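Local coordinates for pyrrolysyl-tRNA synthetase (Desulfitobacterium hafniense, PDB 3DSQ), which probably attaches pyrrolysine to its cognate tRNA in an ATP-dependent reaction, as a homodimeric class II aminoacyl-tRNA synthetase, at residues 113-117 with 118-122; 138-141 with 142-146; 277-281 with 282-286. One frame throughout, in Å; residues are numbered along the deposited sequence.

Contact 1. Residues 113-117 with 118-122; sequences PLFSQ and VFWLD
W120 reaches back along the chain to F115, and its indole N-H grips the carbonyl that ends that residue: NE1 to F115 O is 2.8 Å, with 163° at the hydrogen. The motif is a single turn with helical backbone angles, 113-116, running straight into an extended run inside the loop between helix 100-104 and strand 125-127 of the class II core. The bond is a planar one: F115 O lies near the plane of the indole at its edge, while NE1 lies in the plane of the F115 carbonyl. That helps fix the rotation of the indole and gives its polar nitrogen a partner. CG of W120 stands anti to the carbonyl carbon (chi1 -67°), which swings the indole back until its NE1 edge faces F115 O. The two aromatic rings meet obliquely, neither stacked nor edge-to-face, their planes 51° apart; F115 CD2 touches W120 CZ2 at 3.8 Å. L114 CD2 lies in the plane of the F115 ring at its edge. V118 fills the angle between turn and indole. Its CG2 sits 3.1 Å above the W120 ring plane, displaced toward the rim, and the same methyl is 3.7 Å from F115 O. Its other methyl, CG1, presses on L114 O at 3.0 Å, a tight fit for carbon against oxygen. Around the contact, F115 and W120 both rest on K100 of helix 100-104, while V118 and W120 pack on C126 and the backbone of F119 bonds to L127 of strand 125-127. S116 bonds back across the turn to P113 O through both its hydroxyl and its backbone N-H, OG at 2.5 Å and N at 3.0 Å.

Contact 2. Residues 138-141 with 142-146; sequences LWRE and LERLW
The guanidinium of R144 lies with one face over the backbone oxygen of R140 and takes E141 OE2 at its edge, near its plane. This is the C-terminal end of helix 132-142, where the chain leaves the helix for the loop before strand 150-159. At the edge there is a salt bridge, R144 NH2 to E141 OE2 at 2.5 Å, a short pairing made chiefly with one carboxylate oxygen while the two planes stand 60° apart. E141 gets there by folding at chi2 (-66°), which brings its carboxylate alongside the arginine, pointing the same way. Over the face, R140 O is 3.1 Å from R144 NE, too poorly angled for a hydrogen bond, although the positive charge probably still eases the partial negative charge of the helix end. R140 runs beside R144 with its CG against R144 NH2, but its own guanidinium is turned to E245 in a salt bridge. E143 packs on the preceding turn: its CG lies between its own backbone N and carbonyl carbon (chi1 54°), a turn that sets CG against W139 O at 2.9 Å. The backbone records the end of the helix. L142 N and E143 N bond to the oxygens four residues back, L138 O and W139 O, each at 2.8 Å, and then R144 N reaches three residues back to E141 O at 3.2 Å. The second subunit covers this end, its L285 packing on L138 and E141 and its R65 making a cation-pi contact with W146. L142 O takes the last two N-H groups of the run, from L145 N at 2.9 Å and W146 N at 2.7 Å.

Contact 3. Residues 277-281 with 282-286; sequences LSYLD and GVRLN
The carbonyl oxygen of S278 is gripped twice: by L285 N at 2.8 Å in a nearly straight bond (171° at the hydrogen), and weakly by R284 NH1 at 3.1 Å. The arginine arrives here because its chain bends at chi2 (71°) after CG leaves anti to the backbone N. Its guanidinium is sandwiched, with S278 CB against one face and N286 OD1 3.1 Å above the opposite face; that oxygen is hydrogen-bonded to R21. On the way R284 CD passes over the centre of the Y279 ring, 3.9 Å from the centroid, a CH-pi contact in which the two side chains cross at about a right angle. The charged end lies farther off, so any cation-pi attraction is weak at most. The segments form a tight beta hairpin, strands 279-280 and 283-284, closed by a type I' turn from L280 to V283, with D281 and G282 at its corners, both at positive phi. L280 and V283 are the hydrogen-bonded pair, and L280 N to V283 O spans 2.9 Å. Y279 and R284 are the non-hydrogen-bonded pair on the other face; between the strands, Y279 CA also makes a CA-H...O contact with V283 O at 3.2 Å. At the turn, D281 is anchored by a salt bridge to K68 and a bond to the backbone N-H of A72, while V283 packs on H60 and L61 of helix 39-68. On the face of L280 and V283, the methyl CD2 of L285 lies 3.8 Å from L280 CB.

Overall arrangement
The three contacts follow one another along the chain and do not touch within one subunit. Contact 1 lies about 28 Å from contact 2 and 29 Å from contact 3, centre to centre; contacts 2 and 3 are about 42 Å apart, on opposite sides of the chain's centre. The homodimer brings these last two together: residues 277-286 pack through L280 on L142 of the neighbouring subunit, so each hairpin meets the helix end of the other chain. Contact 1 joins the interface through F119 and L121, against L121 of the second subunit. The sodium ion, held at S163, Q164 and Q167, is about 9 Å from the Q117 side chain.

Contact 1. Residues 113-117 with 118-122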
ATOM      1  N   PRO B 113       7.885 -15.784 -20.257  1.00 66.40           N
ATOM      2  CA  PRO B 113       6.712 -16.179 -19.466  1.00 64.91           C
ATOM      3  C   PRO B 113       6.163 -15.206 -18.420  1.00 63.04           C
ATOM      4  O   PRO B 113       4.966 -15.224 -18.139  1.00 62.27           O
ATOM      5  CB  PRO B 113       7.144 -17.514 -18.844  1.00 65.16           C
ATOM      6  CG  PRO B 113       8.636 -17.425 -18.821  1.00 65.34           C
ATOM      7  CD  PRO B 113       8.919 -16.828 -20.169  1.00 65.86           C
ATOM      8  N   LEU B 114       7.016 -14.366 -17.838  1.00 60.95           N
ATOM      9  CA  LEU B 114       6.531 -13.426 -16.830  1.00 58.99           C
ATOM     10  C   LEU B 114       5.587 -12.408 -17.457  1.00 56.96           C
ATOM     11  O   LEU B 114       4.790 -11.781 -16.760  1.00 57.57           O
ATOM     12  CB  LEU B 114       7.694 -12.700 -16.148  1.00 59.70           C
ATOM     13  CG  LEU B 114       8.405 -11.598 -16.933  1.00 60.86           C
ATOM     14  CD1 LEU B 114       9.445 -10.937 -16.036  1.00 60.52           C
ATOM     15  CD2 LEU B 114       9.054 -12.182 -18.184  1.00 61.95           C
ATOM     16  N   PHE B 115       5.684 -12.250 -18.775  1.00 54.34           N
ATOM     17  CA  PHE B 115       4.836 -11.322 -19.514  1.00 51.40           C
ATOM     18  C   PHE B 115       3.391 -11.805 -19.497  1.00 49.79           C
ATOM     19  O   PHE B 115       2.452 -11.008 -19.572  1.00 47.81           O
ATOM     20  CB  PHE B 115       5.318 -11.200 -20.965  1.00 53.31           C
ATOM     21  CG  PHE B 115       6.466 -10.247 -21.149  1.00 55.12           C
ATOM     22  CD1 PHE B 115       7.598 -10.330 -20.344  1.00 57.01           C
ATOM     23  CD2 PHE B 115       6.414  -9.260 -22.128  1.00 56.09           C
ATOM     24  CE1 PHE B 115       8.661  -9.441 -20.509  1.00 57.93           C
ATOM     25  CE2 PHE B 115       7.469  -8.369 -22.300  1.00 57.04           C
ATOM     26  CZ  PHE B 115       8.595  -8.460 -21.489  1.00 57.86           C
ATOM     27  N   SER B 116       3.218 -13.119 -19.396  1.00 47.76           N
ATOM     28  CA  SER B 116       1.886 -13.698 -19.366  1.00 46.11           C
ATOM     29  C   SER B 116       1.347 -13.758 -17.939  1.00 45.48           C
ATOM     30  O   SER B 116       0.182 -14.086 -17.720  1.00 45.28           O
ATOM     31  CB  SER B 116       1.910 -15.104 -19.971  1.00 46.90           C
ATOM     32  OG  SER B 116       2.823 -15.944 -19.288  1.00 46.73           O
ATOM     33  N   GLN B 117       2.192 -13.431 -16.968  1.00 42.68           N
ATOM     34  CA  GLN B 117       1.763 -13.471 -15.579  1.00 42.12           C
ATOM     35  C   GLN B 117       1.492 -12.113 -14.956  1.00 39.21           C
ATOM     36  O   GLN B 117       1.182 -12.026 -13.768  1.00 39.15           O
ATOM     37  CB  GLN B 117       2.784 -14.232 -14.732  1.00 43.70           C
ATOM     38  CG  GLN B 117       2.658 -15.743 -14.875  1.00 48.02           C
ATOM     39  CD  GLN B 117       3.534 -16.498 -13.901  1.00 50.58           C
ATOM     40  OE1 GLN B 117       3.580 -16.173 -12.710  1.00 51.98           O
ATOM     41  NE2 GLN B 117       4.225 -17.522 -14.394  1.00 50.07           N
ATOM     42  N   VAL B 118       1.596 -11.054 -15.749  1.00 35.98           N
ATOM     43  CA  VAL B 118       1.355  -9.720 -15.226  1.00 33.52           C
ATOM     44  C   VAL B 118       0.075  -9.105 -15.758  1.00 32.74           C
ATOM     45  O   VAL B 118      -0.393  -9.442 -16.854  1.00 32.71           O
ATOM     46  CB  VAL B 118       2.514  -8.748 -15.562  1.00 33.94           C
ATOM     47  CG1 VAL B 118       3.854  -9.369 -15.178  1.00 34.47           C
ATOM     48  CG2 VAL B 118       2.473  -8.372 -17.030  1.00 33.35           C
ATOM     49  N   PHE B 119      -0.493  -8.199 -14.976  1.00 29.29           N
ATOM     50  CA  PHE B 119      -1.690  -7.502 -15.389  1.00 29.58           C
ATOM     51  C   PHE B 119      -1.255  -6.297 -16.216  1.00 30.30           C
ATOM     52  O   PHE B 119      -0.686  -5.341 -15.680  1.00 27.98           O
ATOM     53  CB  PHE B 119      -2.491  -7.009 -14.184  1.00 30.99           C
ATOM     54  CG  PHE B 119      -3.137  -8.103 -13.389  1.00 32.45           C
ATOM     55  CD1 PHE B 119      -2.576  -8.537 -12.191  1.00 30.69           C
ATOM     56  CD2 PHE B 119      -4.333  -8.678 -13.820  1.00 32.09           C
ATOM     57  CE1 PHE B 119      -3.197  -9.528 -11.428  1.00 33.09           C
ATOM     58  CE2 PHE B 119      -4.963  -9.671 -13.063  1.00 33.06           C
ATOM     59  CZ  PHE B 119      -4.394 -10.095 -11.863  1.00 32.61           C
ATOM     60  N   TRP B 120      -1.505  -6.352 -17.523  1.00 30.11           N
ATOM     61  CA  TRP B 120      -1.156  -5.244 -18.407  1.00 30.44           C
ATOM     62  C   TRP B 120      -2.277  -4.216 -18.423  1.00 28.15           C
ATOM     63  O   TRP B 120      -3.447  -4.553 -18.251  1.00 29.41           O
ATOM     64  CB  TRP B 120      -0.910  -5.735 -19.843  1.00 32.44           C
ATOM     65  CG  TRP B 120       0.308  -6.588 -19.976  1.00 30.93           C
ATOM     66  CD1 TRP B 120       0.364  -7.956 -19.979  1.00 31.29           C
ATOM     67  CD2 TRP B 120       1.657  -6.132 -20.066  1.00 33.04           C
ATOM     68  NE1 TRP B 120       1.671  -8.376 -20.063  1.00 30.11           N
ATOM     69  CE2 TRP B 120       2.484  -7.275 -20.119  1.00 32.48           C
ATOM     70  CE3 TRP B 120       2.252  -4.862 -20.106  1.00 36.35           C
ATOM     71  CZ2 TRP B 120       3.876  -7.189 -20.210  1.00 33.74           C
ATOM     72  CZ3 TRP B 120       3.637  -4.779 -20.196  1.00 36.90           C
ATOM     73  CH2 TRP B 120       4.432  -5.939 -20.247  1.00 33.39           C
ATOM     74  N   LEU B 121      -1.907  -2.956 -18.612  1.00 29.27           N
ATOM     75  CA  LEU B 121      -2.870  -1.865 -18.674  1.00 28.38           C
ATOM     76  C   LEU B 121      -3.010  -1.444 -20.136  1.00 29.05           C
ATOM     77  O   LEU B 121      -4.041  -0.938 -20.550  1.00 29.57           O
ATOM     78  CB  LEU B 121      -2.392  -0.679 -17.834  1.00 29.26           C
ATOM     79  CG  LEU B 121      -2.114  -0.967 -16.349  1.00 32.41           C
ATOM     80  CD1 LEU B 121      -2.066   0.359 -15.592  1.00 31.26           C
ATOM     81  CD2 LEU B 121      -3.198  -1.855 -15.766  1.00 28.80           C
ATOM     82  N   ASP B 122      -1.941  -1.637 -20.897  1.00 30.73           N
ATOM     83  CA  ASP B 122      -1.912  -1.330 -22.325  1.00 33.52           C
ATOM     84  C   ASP B 122      -0.661  -1.991 -22.881  1.00 34.92           C
ATOM     85  O   ASP B 122      -0.052  -2.832 -22.208  1.00 35.00           O
ATOM     86  CB  ASP B 122      -1.905   0.188 -22.599  1.00 33.44           C
ATOM     87  CG  ASP B 122      -0.730   0.915 -21.952  1.00 33.83           C
ATOM     88  OD1 ASP B 122       0.340   0.312 -21.757  1.00 35.45           O
ATOM     89  OD2 ASP B 122      -0.875   2.119 -21.657  1.00 37.13           O
TER

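Contact 2. Residues 138-141 with 142-146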
ATOM      1  N   LEU B 138      16.586   2.697  -8.420  1.00 30.96           N
ATOM      2  CA  LEU B 138      17.040   3.523  -7.305  1.00 31.27           C
ATOM      3  C   LEU B 138      18.507   3.252  -6.973  1.00 30.88           C
ATOM      4  O   LEU B 138      19.234   4.154  -6.562  1.00 31.54           O
ATOM      5  CB  LEU B 138      16.165   3.290  -6.071  1.00 30.34           C
ATOM      6  CG  LEU B 138      14.738   3.838  -6.167  1.00 31.80           C
ATOM      7  CD1 LEU B 138      14.119   3.924  -4.778  1.00 29.81           C
ATOM      8  CD2 LEU B 138      14.770   5.216  -6.785  1.00 31.60           C
ATOM      9  N   TRP B 139      18.942   2.007  -7.137  1.00 32.53           N
ATOM     10  CA  TRP B 139      20.339   1.678  -6.881  1.00 32.50           C
ATOM     11  C   TRP B 139      21.217   2.541  -7.766  1.00 31.71           C
ATOM     12  O   TRP B 139      22.108   3.251  -7.287  1.00 30.37           O
ATOM     13  CB  TRP B 139      20.632   0.220  -7.207  1.00 32.35           C
ATOM     14  CG  TRP B 139      20.316  -0.747  -6.122  1.00 34.52           C
ATOM     15  CD1 TRP B 139      19.893  -0.463  -4.848  1.00 33.44           C
ATOM     16  CD2 TRP B 139      20.399  -2.170  -6.209  1.00 34.17           C
ATOM     17  NE1 TRP B 139      19.710  -1.627  -4.142  1.00 33.46           N
ATOM     18  CE2 TRP B 139      20.012  -2.691  -4.952  1.00 34.78           C
ATOM     19  CE3 TRP B 139      20.763  -3.059  -7.230  1.00 31.63           C
ATOM     20  CZ2 TRP B 139      19.979  -4.065  -4.689  1.00 34.07           C
ATOM     21  CZ3 TRP B 139      20.729  -4.419  -6.971  1.00 31.91           C
ATOM     22  CH2 TRP B 139      20.340  -4.911  -5.707  1.00 33.69           C
ATOM     23  N   ARG B 140      20.947   2.474  -9.066  1.00 32.41           N
ATOM     24  CA  ARG B 140      21.710   3.221 -10.054  1.00 33.57           C
ATOM     25  C   ARG B 140      21.754   4.711  -9.763  1.00 33.25           C
ATOM     26  O   ARG B 140      22.756   5.357 -10.034  1.00 33.53           O
ATOM     27  CB  ARG B 140      21.140   3.003 -11.462  1.00 35.42           C
ATOM     28  CG  ARG B 140      21.946   3.728 -12.530  1.00 39.26           C
ATOM     29  CD  ARG B 140      21.189   3.900 -13.840  1.00 44.20           C
ATOM     30  NE  ARG B 140      20.851   2.624 -14.463  1.00 49.47           N
ATOM     31  CZ  ARG B 140      20.438   2.491 -15.720  1.00 50.67           C
ATOM     32  NH1 ARG B 140      20.311   3.559 -16.498  1.00 51.80           N
ATOM     33  NH2 ARG B 140      20.149   1.289 -16.201  1.00 51.81           N
ATOM     34  N   GLU B 141      20.665   5.261  -9.228  1.00 34.43           N
ATOM     35  CA  GLU B 141      20.615   6.693  -8.921  1.00 35.27           C
ATOM     36  C   GLU B 141      21.332   7.012  -7.607  1.00 36.10           C
ATOM     37  O   GLU B 141      22.156   7.925  -7.543  1.00 36.67           O
ATOM     38  CB  GLU B 141      19.162   7.176  -8.814  1.00 36.35           C
ATOM     39  CG  GLU B 141      18.312   7.001 -10.069  1.00 41.62           C
ATOM     40  CD  GLU B 141      18.790   7.851 -11.229  1.00 45.24           C
ATOM     41  OE1 GLU B 141      18.917   9.086 -11.065  1.00 46.44           O
ATOM     42  OE2 GLU B 141      19.038   7.282 -12.313  1.00 49.04           O
ATOM     43  N   LEU B 142      21.013   6.258  -6.561  1.00 35.08           N
ATOM     44  CA  LEU B 142      21.607   6.485  -5.252  1.00 37.33           C
ATOM     45  C   LEU B 142      23.115   6.243  -5.184  1.00 38.22           C
ATOM     46  O   LEU B 142      23.821   6.942  -4.452  1.00 38.64           O
ATOM     47  CB  LEU B 142      20.879   5.635  -4.202  1.00 36.84           C
ATOM     48  CG  LEU B 142      19.423   6.066  -3.968  1.00 37.82           C
ATOM     49  CD1 LEU B 142      18.784   5.203  -2.896  1.00 35.63           C
ATOM     50  CD2 LEU B 142      19.381   7.542  -3.564  1.00 35.44           C
ATOM     51  N   GLU B 143      23.608   5.268  -5.946  1.00 40.21           N
ATOM     52  CA  GLU B 143      25.036   4.959  -5.959  1.00 41.97           C
ATOM     53  C   GLU B 143      25.872   6.153  -6.427  1.00 43.18           C
ATOM     54  O   GLU B 143      27.059   6.249  -6.117  1.00 43.79           O
ATOM     55  CB  GLU B 143      25.312   3.739  -6.844  1.00 44.85           C
ATOM     56  CG  GLU B 143      24.776   3.852  -8.272  1.00 51.16           C
ATOM     57  CD  GLU B 143      24.923   2.555  -9.061  1.00 52.68           C
ATOM     58  OE1 GLU B 143      24.555   1.489  -8.523  1.00 55.23           O
ATOM     59  OE2 GLU B 143      25.394   2.598 -10.219  1.00 53.15           O
ATOM     60  N   ARG B 144      25.236   7.066  -7.158  1.00 42.74           N
ATOM     61  CA  ARG B 144      25.892   8.268  -7.666  1.00 42.33           C
ATOM     62  C   ARG B 144      25.916   9.410  -6.654  1.00 40.95           C
ATOM     63  O   ARG B 144      26.607  10.408  -6.859  1.00 40.16           O
ATOM     64  CB  ARG B 144      25.179   8.764  -8.929  1.00 44.54           C
ATOM     65  CG  ARG B 144      25.707   8.190 -10.226  1.00 46.84           C
ATOM     66  CD  ARG B 144      24.856   8.635 -11.415  1.00 49.50           C
ATOM     67  NE  ARG B 144      23.486   8.143 -11.299  1.00 52.53           N
ATOM     68  CZ  ARG B 144      22.741   7.735 -12.323  1.00 54.93           C
ATOM     69  NH1 ARG B 144      23.226   7.755 -13.561  1.00 54.90           N
ATOM     70  NH2 ARG B 144      21.511   7.288 -12.108  1.00 54.95           N
ATOM     71  N   LEU B 145      25.159   9.265  -5.569  1.00 38.51           N
ATOM     72  CA  LEU B 145      25.078  10.307  -4.552  1.00 37.82           C
ATOM     73  C   LEU B 145      25.505   9.829  -3.171  1.00 36.95           C
ATOM     74  O   LEU B 145      25.886  10.629  -2.314  1.00 34.81           O
ATOM     75  CB  LEU B 145      23.640  10.822  -4.452  1.00 39.61           C
ATOM     76  CG  LEU B 145      22.946  11.356  -5.704  1.00 40.94           C
ATOM     77  CD1 LEU B 145      21.461  11.502  -5.428  1.00 41.35           C
ATOM     78  CD2 LEU B 145      23.564  12.687  -6.110  1.00 42.09           C
ATOM     79  N   TRP B 146      25.417   8.525  -2.952  1.00 36.27           N
ATOM     80  CA  TRP B 146      25.764   7.954  -1.664  1.00 36.56           C
ATOM     81  C   TRP B 146      26.927   6.974  -1.723  1.00 37.79           C
ATOM     82  O   TRP B 146      27.198   6.369  -2.762  1.00 36.75           O
ATOM     83  CB  TRP B 146      24.551   7.234  -1.065  1.00 34.02           C
ATOM     84  CG  TRP B 146      23.397   8.125  -0.718  1.00 33.52           C
ATOM     85  CD1 TRP B 146      23.383   9.488  -0.701  1.00 32.03           C
ATOM     86  CD2 TRP B 146      22.096   7.705  -0.294  1.00 32.71           C
ATOM     87  NE1 TRP B 146      22.156   9.945  -0.294  1.00 33.50           N
ATOM     88  CE2 TRP B 146      21.345   8.870  -0.036  1.00 33.68           C
ATOM     89  CE3 TRP B 146      21.493   6.454  -0.104  1.00 32.95           C
ATOM     90  CZ2 TRP B 146      20.017   8.824   0.403  1.00 33.65           C
ATOM     91  CZ3 TRP B 146      20.175   6.406   0.333  1.00 31.40           C
ATOM     92  CH2 TRP B 146      19.452   7.584   0.580  1.00 34.67           C
TER

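Contact 3. Residues 277-281 with 282-286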
ATOM      1  N   LEU B 277     -12.203  -7.500   1.178  1.00 23.61           N
ATOM      2  CA  LEU B 277     -13.525  -6.967   1.461  1.00 23.32           C
ATOM      3  C   LEU B 277     -14.319  -8.082   2.127  1.00 21.90           C
ATOM      4  O   LEU B 277     -15.440  -7.864   2.566  1.00 23.22           O
ATOM      5  CB  LEU B 277     -14.246  -6.526   0.181  1.00 22.62           C
ATOM      6  CG  LEU B 277     -13.704  -5.280  -0.530  1.00 24.51           C
ATOM      7  CD1 LEU B 277     -14.606  -4.930  -1.710  1.00 25.11           C
ATOM      8  CD2 LEU B 277     -13.632  -4.117   0.447  1.00 22.18           C
ATOM      9  N   SER B 278     -13.726  -9.272   2.210  1.00 22.62           N
ATOM     10  CA  SER B 278     -14.393 -10.436   2.814  1.00 23.84           C
ATOM     11  C   SER B 278     -13.840 -10.830   4.189  1.00 24.81           C
ATOM     12  O   SER B 278     -14.526 -11.472   4.988  1.00 21.30           O
ATOM     13  CB  SER B 278     -14.287 -11.645   1.881  1.00 23.73           C
ATOM     14  OG  SER B 278     -15.070 -11.441   0.718  1.00 29.30           O
ATOM     15  N   TYR B 279     -12.590 -10.472   4.448  1.00 24.68           N
ATOM     16  CA  TYR B 279     -11.976 -10.787   5.733  1.00 24.35           C
ATOM     17  C   TYR B 279     -11.454  -9.498   6.327  1.00 25.21           C
ATOM     18  O   TYR B 279     -11.394  -8.474   5.650  1.00 25.38           O
ATOM     19  CB  TYR B 279     -10.784 -11.735   5.579  1.00 22.73           C
ATOM     20  CG  TYR B 279     -11.069 -13.105   5.013  1.00 23.89           C
ATOM     21  CD1 TYR B 279     -11.247 -13.294   3.639  1.00 22.77           C
ATOM     22  CD2 TYR B 279     -11.068 -14.229   5.840  1.00 20.72           C
ATOM     23  CE1 TYR B 279     -11.403 -14.564   3.102  1.00 23.32           C
ATOM     24  CE2 TYR B 279     -11.217 -15.506   5.320  1.00 25.03           C
ATOM     25  CZ  TYR B 279     -11.377 -15.667   3.943  1.00 27.34           C
ATOM     26  OH  TYR B 279     -11.437 -16.931   3.413  1.00 28.05           O
ATOM     27  N   LEU B 280     -11.071  -9.558   7.599  1.00 24.68           N
ATOM     28  CA  LEU B 280     -10.510  -8.406   8.284  1.00 25.61           C
ATOM     29  C   LEU B 280      -9.699  -8.968   9.436  1.00 25.17           C
ATOM     30  O   LEU B 280     -10.232  -9.695  10.268  1.00 25.46           O
ATOM     31  CB  LEU B 280     -11.609  -7.497   8.838  1.00 26.82           C
ATOM     32  CG  LEU B 280     -11.328  -6.004   9.071  1.00 30.35           C
ATOM     33  CD1 LEU B 280     -12.166  -5.539  10.250  1.00 29.94           C
ATOM     34  CD2 LEU B 280      -9.862  -5.726   9.333  1.00 28.79           C
ATOM     35  N   ASP B 281      -8.408  -8.655   9.457  1.00 26.77           N
ATOM     36  CA  ASP B 281      -7.512  -9.106  10.521  1.00 28.43           C
ATOM     37  C   ASP B 281      -7.630 -10.618  10.772  1.00 29.38           C
ATOM     38  O   ASP B 281      -7.665 -11.080  11.918  1.00 28.41           O
ATOM     39  CB  ASP B 281      -7.809  -8.300  11.792  1.00 27.60           C
ATOM     40  CG  ASP B 281      -6.734  -8.456  12.873  1.00 30.22           C
ATOM     41  OD1 ASP B 281      -5.562  -8.733  12.555  1.00 29.79           O
ATOM     42  OD2 ASP B 281      -7.072  -8.278  14.055  1.00 29.23           O
ATOM     43  N   GLY B 282      -7.690 -11.376   9.678  1.00 28.02           N
ATOM     44  CA  GLY B 282      -7.783 -12.823   9.750  1.00 23.62           C
ATOM     45  C   GLY B 282      -9.170 -13.398   9.981  1.00 23.12           C
ATOM     46  O   GLY B 282      -9.315 -14.609  10.034  1.00 24.25           O
ATOM     47  N   VAL B 283     -10.188 -12.553  10.111  1.00 23.04           N
ATOM     48  CA  VAL B 283     -11.546 -13.037  10.369  1.00 24.09           C
ATOM     49  C   VAL B 283     -12.521 -12.840   9.197  1.00 23.87           C
ATOM     50  O   VAL B 283     -12.648 -11.739   8.682  1.00 23.15           O
ATOM     51  CB  VAL B 283     -12.146 -12.333  11.617  1.00 22.70           C
ATOM     52  CG1 VAL B 283     -13.498 -12.925  11.952  1.00 22.80           C
ATOM     53  CG2 VAL B 283     -11.189 -12.463  12.806  1.00 22.97           C
ATOM     54  N   ARG B 284     -13.208 -13.909   8.787  1.00 24.38           N
ATOM     55  CA  ARG B 284     -14.183 -13.821   7.694  1.00 24.50           C
ATOM     56  C   ARG B 284     -15.307 -12.959   8.249  1.00 25.84           C
ATOM     57  O   ARG B 284     -15.775 -13.194   9.357  1.00 28.27           O
ATOM     58  CB  ARG B 284     -14.699 -15.219   7.329  1.00 25.38           C
ATOM     59  CG  ARG B 284     -15.718 -15.255   6.192  1.00 26.25           C
ATOM     60  CD  ARG B 284     -15.105 -14.949   4.825  1.00 27.37           C
ATOM     61  NE  ARG B 284     -16.116 -15.080   3.777  1.00 28.16           N
ATOM     62  CZ  ARG B 284     -17.016 -14.151   3.463  1.00 29.10           C
ATOM     63  NH1 ARG B 284     -17.044 -12.985   4.099  1.00 28.29           N
ATOM     64  NH2 ARG B 284     -17.925 -14.406   2.532  1.00 30.11           N
ATOM     65  N   LEU B 285     -15.759 -11.969   7.485  1.00 28.08           N
ATOM     66  CA  LEU B 285     -16.779 -11.053   7.987  1.00 29.31           C
ATOM     67  C   LEU B 285     -18.235 -11.498   8.103  1.00 32.74           C
ATOM     68  O   LEU B 285     -18.953 -11.025   8.991  1.00 34.79           O
ATOM     69  CB  LEU B 285     -16.705  -9.740   7.212  1.00 25.70           C
ATOM     70  CG  LEU B 285     -15.379  -8.999   7.446  1.00 24.99           C
ATOM     71  CD1 LEU B 285     -15.221  -7.891   6.438  1.00 24.73           C
ATOM     72  CD2 LEU B 285     -15.328  -8.455   8.884  1.00 23.66           C
ATOM     73  N   ASN B 286     -18.685 -12.398   7.238  1.00 33.02           N
ATOM     74  CA  ASN B 286     -20.073 -12.824   7.321  1.00 35.21           C
ATOM     75  C   ASN B 286     -20.284 -13.839   8.444  1.00 34.30           C
ATOM     76  O   ASN B 286     -20.704 -14.966   8.202  1.00 33.89           O
ATOM     77  CB  ASN B 286     -20.526 -13.402   5.976  1.00 35.88           C
ATOM     78  CG  ASN B 286     -19.876 -14.713   5.668  1.00 36.07           C
ATOM     79  OD1 ASN B 286     -18.726 -14.940   6.028  1.00 39.31           O
ATOM     80  ND2 ASN B 286     -20.603 -15.591   4.988  1.00 38.16           N
TER